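Local coordinates for protein glycerol dehydrogenase (Bacillus coagulans, PDB 6CSJ) that probably catalyses the NAD-dependent oxidation of glycerol as a polyol dehydrogenase and, in this double mutant, has acquired D-lactate dehydrogenase activity, at residues A32-D37 with T57-A62; A62-E67 with E74-M79. The protein carries 2 engineered substitutions. One frame throughout, in Å; residues are numbered along the deposited sequence.

Interaction 1. Residues A32-D37 with T57-A62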
loop_
_atom_site.group_PDB
_atom_site.type_symbol
_atom_site.label_atom_id
_atom_site.label_comp_id
_atom_site.label_asym_id
_atom_site.label_seq_id
_atom_site.Cartn_x
_atom_site.Cartn_y
_atom_site.Cartn_z
ATOM N N ALA A 32 -9.946 -24.573 -0.955
ATOM C CA ALA A 32 -9.069 -23.419 -0.783
ATOM C C ALA A 32 -7.621 -23.828 -0.542
ATOM O O ALA A 32 -7.344 -24.808 0.151
ATOM C CB ALA A 32 -9.555 -22.556 0.367
ATOM N N PHE A 33 -6.702 -23.064 -1.132
ATOM C CA PHE A 33 -5.271 -23.211 -0.915
ATOM C C PHE A 33 -4.812 -21.945 -0.174
ATOM O O PHE A 33 -4.789 -20.862 -0.750
ATOM C CB PHE A 33 -4.569 -23.376 -2.272
ATOM C CG PHE A 33 -3.088 -23.611 -2.178
ATOM C CD1 PHE A 33 -2.594 -24.857 -1.824
ATOM C CD2 PHE A 33 -2.183 -22.595 -2.481
ATOM C CE1 PHE A 33 -1.223 -25.086 -1.751
ATOM C CE2 PHE A 33 -0.814 -22.817 -2.411
ATOM C CZ PHE A 33 -0.332 -24.059 -2.040
ATOM N N ILE A 34 -4.452 -22.096 1.098
ATOM C CA ILE A 34 -4.262 -20.969 2.001
ATOM C C ILE A 34 -2.774 -20.777 2.312
ATOM O O ILE A 34 -2.185 -21.559 3.057
ATOM C CB ILE A 34 -5.116 -21.157 3.288
ATOM C CG1 ILE A 34 -6.605 -21.255 2.913
ATOM C CG2 ILE A 34 -4.872 -20.021 4.272
ATOM C CD1 ILE A 34 -7.548 -21.536 4.052
ATOM N N ILE A 35 -2.187 -19.726 1.739
ATOM C CA ILE A 35 -0.758 -19.450 1.835
ATOM C C ILE A 35 -0.496 -18.502 3.007
ATOM O O ILE A 35 -1.140 -17.472 3.123
ATOM C CB ILE A 35 -0.232 -18.813 0.526
ATOM C CG1 ILE A 35 -0.517 -19.723 -0.671
ATOM C CG2 ILE A 35 1.263 -18.539 0.602
ATOM C CD1 ILE A 35 -0.379 -19.023 -2.013
ATOM N N ALA A 36 0.470 -18.859 3.851
ATOM C CA ALA A 36 0.896 -18.027 4.973
ATOM C C ALA A 36 2.303 -18.418 5.430
ATOM O O ALA A 36 2.669 -19.599 5.374
ATOM C CB ALA A 36 -0.080 -18.156 6.126
ATOM N N ASP A 37 3.093 -17.439 5.878
ATOM C CA ASP A 37 4.434 -17.729 6.392
ATOM C C ASP A 37 4.394 -18.362 7.791
ATOM O O ASP A 37 3.313 -18.555 8.362
ATOM C CB ASP A 37 5.344 -16.476 6.335
ATOM C CG ASP A 37 4.946 -15.374 7.309
ATOM O OD1 ASP A 37 4.159 -15.595 8.246
ATOM O OD2 ASP A 37 5.475 -14.271 7.155
ATOM N N THR A 57 -12.444 -30.971 4.467
ATOM C CA THR A 57 -11.817 -31.272 3.170
ATOM C C THR A 57 -11.854 -30.098 2.206
ATOM O O THR A 57 -11.450 -30.249 1.040
ATOM C CB THR A 57 -12.493 -32.469 2.437
ATOM O OG1 THR A 57 -13.885 -32.203 2.220
ATOM C CG2 THR A 57 -12.335 -33.767 3.209
ATOM N N GLY A 58 -12.337 -28.942 2.677
ATOM C CA GLY A 58 -12.483 -27.767 1.835
ATOM C C GLY A 58 -11.370 -26.744 1.890
ATOM O O GLY A 58 -11.553 -25.639 1.384
ATOM N N TYR A 59 -10.245 -27.098 2.519
ATOM C CA TYR A 59 -9.057 -26.268 2.538
ATOM C C TYR A 59 -7.781 -27.072 2.825
ATOM O O TYR A 59 -7.849 -28.173 3.362
ATOM C CB TYR A 59 -9.190 -25.177 3.604
ATOM C CG TYR A 59 -8.780 -25.632 4.991
ATOM C CD1 TYR A 59 -9.597 -26.490 5.733
ATOM C CD2 TYR A 59 -7.575 -25.216 5.554
ATOM C CE1 TYR A 59 -9.225 -26.908 7.005
ATOM C CE2 TYR A 59 -7.185 -25.648 6.817
ATOM C CZ TYR A 59 -8.014 -26.493 7.533
ATOM O OH TYR A 59 -7.635 -26.935 8.769
ATOM N N GLN A 60 -6.631 -26.498 2.474
ATOM C CA GLN A 60 -5.338 -26.936 2.983
ATOM C C GLN A 60 -4.436 -25.724 3.162
ATOM O O GLN A 60 -4.450 -24.810 2.338
ATOM C CB GLN A 60 -4.659 -27.908 2.026
ATOM C CG GLN A 60 -5.098 -29.363 2.168
ATOM C CD GLN A 60 -4.152 -30.323 1.471
ATOM O OE1 GLN A 60 -4.482 -30.890 0.422
ATOM N NE2 GLN A 60 -2.957 -30.495 2.039
ATOM N N MET A 61 -3.652 -25.737 4.238
ATOM C CA MET A 61 -2.649 -24.719 4.508
ATOM C C MET A 61 -1.396 -25.051 3.747
ATOM O O MET A 61 -1.115 -26.218 3.510
ATOM C CB MET A 61 -2.307 -24.668 6.000
ATOM C CG MET A 61 -3.476 -24.364 6.923
ATOM S SD MET A 61 -4.098 -22.680 6.733
ATOM C CE MET A 61 -2.753 -21.680 7.383
ATOM N N ALA A 62 -0.651 -24.020 3.367
ATOM C CA ALA A 62 0.642 -24.178 2.720
ATOM C C ALA A 62 1.590 -23.162 3.316
ATOM O O ALA A 62 1.241 -21.989 3.432
ATOM C CB ALA A 62 0.508 -23.969 1.225
#

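Interaction 2. Residues A62-E67 with E74-M79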
loop_
_atom_site.group_PDB
_atom_site.type_symbol
_atom_site.label_atom_id
_atom_site.label_comp_id
_atom_site.label_asym_id
_atom_site.label_seq_id
_atom_site.Cartn_x
_atom_site.Cartn_y
_atom_site.Cartn_z
ATOM N N ALA A 62 -0.651 -24.020 3.367
ATOM C CA ALA A 62 0.642 -24.178 2.720
ATOM C C ALA A 62 1.590 -23.162 3.316
ATOM O O ALA A 62 1.241 -21.989 3.432
ATOM C CB ALA A 62 0.508 -23.969 1.225
ATOM N N LEU A 63 2.780 -23.618 3.699
ATOM C CA LEU A 63 3.793 -22.762 4.302
ATOM C C LEU A 63 4.514 -21.954 3.215
ATOM O O LEU A 63 5.089 -22.517 2.290
ATOM C CB LEU A 63 4.793 -23.589 5.114
ATOM C CG LEU A 63 5.899 -22.829 5.858
ATOM C CD1 LEU A 63 5.303 -21.959 6.940
ATOM C CD2 LEU A 63 6.938 -23.778 6.443
ATOM N N PHE A 64 4.477 -20.632 3.355
ATOM C CA PHE A 64 5.163 -19.688 2.458
ATOM C C PHE A 64 6.590 -19.475 2.958
ATOM O O PHE A 64 6.802 -19.267 4.146
ATOM C CB PHE A 64 4.376 -18.366 2.448
ATOM C CG PHE A 64 4.989 -17.259 1.628
ATOM C CD1 PHE A 64 5.297 -17.444 0.287
ATOM C CD2 PHE A 64 5.210 -16.001 2.196
ATOM C CE1 PHE A 64 5.843 -16.404 -0.468
ATOM C CE2 PHE A 64 5.757 -14.965 1.448
ATOM C CZ PHE A 64 6.077 -15.167 0.119
ATOM N N GLY A 65 7.561 -19.524 2.045
ATOM C CA GLY A 65 8.977 -19.342 2.378
ATOM C C GLY A 65 9.383 -17.923 2.765
ATOM O O GLY A 65 10.462 -17.725 3.326
ATOM N N GLY A 66 8.547 -16.934 2.445
ATOM C CA GLY A 66 8.753 -15.546 2.883
ATOM C C GLY A 66 9.103 -14.570 1.772
ATOM O O GLY A 66 9.023 -13.352 1.970
ATOM N N GLU A 67 9.492 -15.094 0.604
ATOM C CA GLU A 67 9.851 -14.270 -0.550
ATOM C C GLU A 67 8.916 -14.508 -1.722
ATOM O O GLU A 67 8.656 -15.654 -2.079
ATOM C CB GLU A 67 11.289 -14.554 -0.986
ATOM C CG GLU A 67 11.827 -13.561 -2.006
ATOM C CD GLU A 67 11.840 -12.142 -1.462
ATOM O OE1 GLU A 67 12.799 -11.795 -0.751
ATOM O OE2 GLU A 67 10.887 -11.388 -1.741
ATOM N N GLU A 74 6.102 -20.801 -8.477
ATOM C CA GLU A 74 5.962 -22.057 -9.218
ATOM C C GLU A 74 5.725 -23.252 -8.279
ATOM O O GLU A 74 4.852 -24.081 -8.550
ATOM C CB GLU A 74 7.184 -22.329 -10.118
ATOM C CG GLU A 74 6.984 -23.472 -11.136
ATOM C CD GLU A 74 8.300 -24.175 -11.549
ATOM O OE1 GLU A 74 9.262 -23.427 -11.786
ATOM O OE2 GLU A 74 8.371 -25.438 -11.614
ATOM N N ARG A 75 6.494 -23.331 -7.190
ATOM C CA ARG A 75 6.338 -24.394 -6.182
ATOM C C ARG A 75 4.900 -24.447 -5.649
ATOM O O ARG A 75 4.281 -25.517 -5.601
ATOM C CB ARG A 75 7.341 -24.188 -5.036
ATOM C CG ARG A 75 7.379 -25.297 -3.984
ATOM C CD ARG A 75 8.381 -24.985 -2.872
ATOM N NE ARG A 75 7.874 -23.999 -1.898
ATOM C CZ ARG A 75 6.994 -24.257 -0.920
ATOM N NH1 ARG A 75 6.480 -25.479 -0.751
ATOM N NH2 ARG A 75 6.603 -23.280 -0.103
ATOM N N LEU A 76 4.367 -23.281 -5.281
ATOM C CA LEU A 76 3.009 -23.176 -4.728
ATOM C C LEU A 76 1.911 -23.424 -5.766
ATOM O O LEU A 76 0.885 -24.023 -5.435
ATOM C CB LEU A 76 2.805 -21.819 -4.043
ATOM C CG LEU A 76 3.684 -21.581 -2.811
ATOM C CD1 LEU A 76 3.717 -20.115 -2.443
ATOM C CD2 LEU A 76 3.226 -22.414 -1.626
ATOM N N CYS A 77 2.119 -22.970 -7.005
ATOM C CA CYS A 77 1.214 -23.324 -8.122
ATOM C C CYS A 77 1.082 -24.841 -8.305
ATOM O O CYS A 77 -0.030 -25.345 -8.498
ATOM C CB CYS A 77 1.691 -22.726 -9.448
ATOM S SG CYS A 77 1.419 -20.954 -9.624
ATOM N N GLU A 78 2.220 -25.552 -8.253
ATOM C CA GLU A 78 2.238 -27.014 -8.413
ATOM C C GLU A 78 1.510 -27.686 -7.254
ATOM O O GLU A 78 0.607 -28.488 -7.482
ATOM C CB GLU A 78 3.675 -27.556 -8.571
ATOM C CG GLU A 78 4.277 -27.285 -9.955
ATOM C CD GLU A 78 3.697 -28.169 -11.064
ATOM O OE1 GLU A 78 3.373 -29.355 -10.807
ATOM O OE2 GLU A 78 3.576 -27.691 -12.221
ATOM N N MET A 79 1.856 -27.314 -6.022
ATOM C CA MET A 79 1.130 -27.807 -4.844
ATOM C C MET A 79 -0.373 -27.566 -4.943
ATOM O O MET A 79 -1.159 -28.459 -4.633
ATOM C CB MET A 79 1.653 -27.153 -3.566
ATOM C CG MET A 79 3.039 -27.583 -3.156
ATOM S SD MET A 79 3.647 -26.583 -1.797
ATOM C CE MET A 79 2.444 -26.968 -0.538
#

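Interaction 1. Residues A32-D37 with T57-A62
Ala32-Ala36 and Tyr59-Ala62 are adjacent parallel strands of a beta-alpha-beta unit, joined through helix 38-51 in the parallel sheet of the iron-containing alcohol dehydrogenase fold. Their backbones begin to pair where Ala32 N donates to Gly58 O at 3.0 Å. The zigzag continues through Gln60 N to Ala32 O, Ile34 N to Gln60 O and Ala62 N to Ile34 O, and ends on a longer bond of 3.3 Å from Ala36 N to Ala62 O. On one face, Ile34 meets two side chains of the neighbouring strand. Its CG2 lies 3.7 Å from Met61 SD, the thioether being folded back by bends at both chi2 and chi3 (each -68°). Its other branch reaches Tyr59, with Ile34 CD1 4.0 Å from Tyr59 CD2. Replacing Ile34 with alanine would probably open a gap beside the Tyr59 ring and leave Met61 SD without the CG2 methyl it packs on. On the reverse face, with CG anti to the backbone N (chi1 -177°), the Phe33 ring extends across to the edge strand and brings CZ within 3.4 Å of Ala62 CB. Helix 38-51 packs against the Ile34 face, with Val48 touching both Ile34 and Met61, while helix 70-82 packs on the Phe33 face. Strand 87-92 pairs with strand 32-36 on the side opposite strand 59-63, one of the two outermost strands of this sheet within the chain.

Interaction 2. Residues A62-E67 with E74-M79
Leu76, on helix 70-82, spreads its two methyls between Phe64 and Ala62 at the end of strand 59-63. CD1 of Leu76 meets the Phe64 ring at its edge, near the ring plane, 4.1 Å from CD1 of Phe64, and the two side chains cross at about a right angle. The other methyl, Leu76 CD2, packs 4.2 Å from Ala62 CB. One turn further along the helix, Met79 bends at chi3 (62°) and brings its terminal CE to 4.0 Å from the same Ala62 CB, giving this small residue two apolar neighbours from the helix. The Phe64 ring is also covered by its own loop: Gly66 N lies over the ring centre, 3.4 Å above the plane. Further out, Arg75 runs extended from the helix as far as chi2, then turns at chi3 and chi4 and delivers NH2 to the backbone of the strand end. Arg75 NH2 donates to Leu63 O at 2.9 Å, and the oxygen lies in the guanidinium plane. The N-H points somewhat off line (139° at the hydrogen), although the donor sits nearly along the carbonyl direction. Glu72 completes this polar edge, its OE2 forming a salt bridge with Arg75 NH2 and accepting a hydrogen bond from Gly65 N. Buried packing of Ala62, Phe64 and Leu76 thus seats the helix on the strand end, while at the exposed outer edge the carboxylate probably offsets the charge of Arg75 and helps to orient its guanidinium toward the Leu63 carbonyl.

In the fold
From the N terminus, the chain runs along strand 32-36, passes through helix 38-51 and re-enters the sheet on the parallel strand 59-63, where interaction 1 closes a loop with 19 residues between its segments. Interaction 2 then follows in series: it opens on the end of that same strand and closes a much shorter connection, six residues between its segments, onto helix 70-82. The two neither nest nor cross, but share Ala62, and their centres lie about 11 Å apart. They also touch directly, through a probable hydrogen bond of 2.9 Å between Phe64 N and Ala36 O and through Ile35 packing on Phe64. Together they tie the edge of the parallel sheet to the helix on one of its faces.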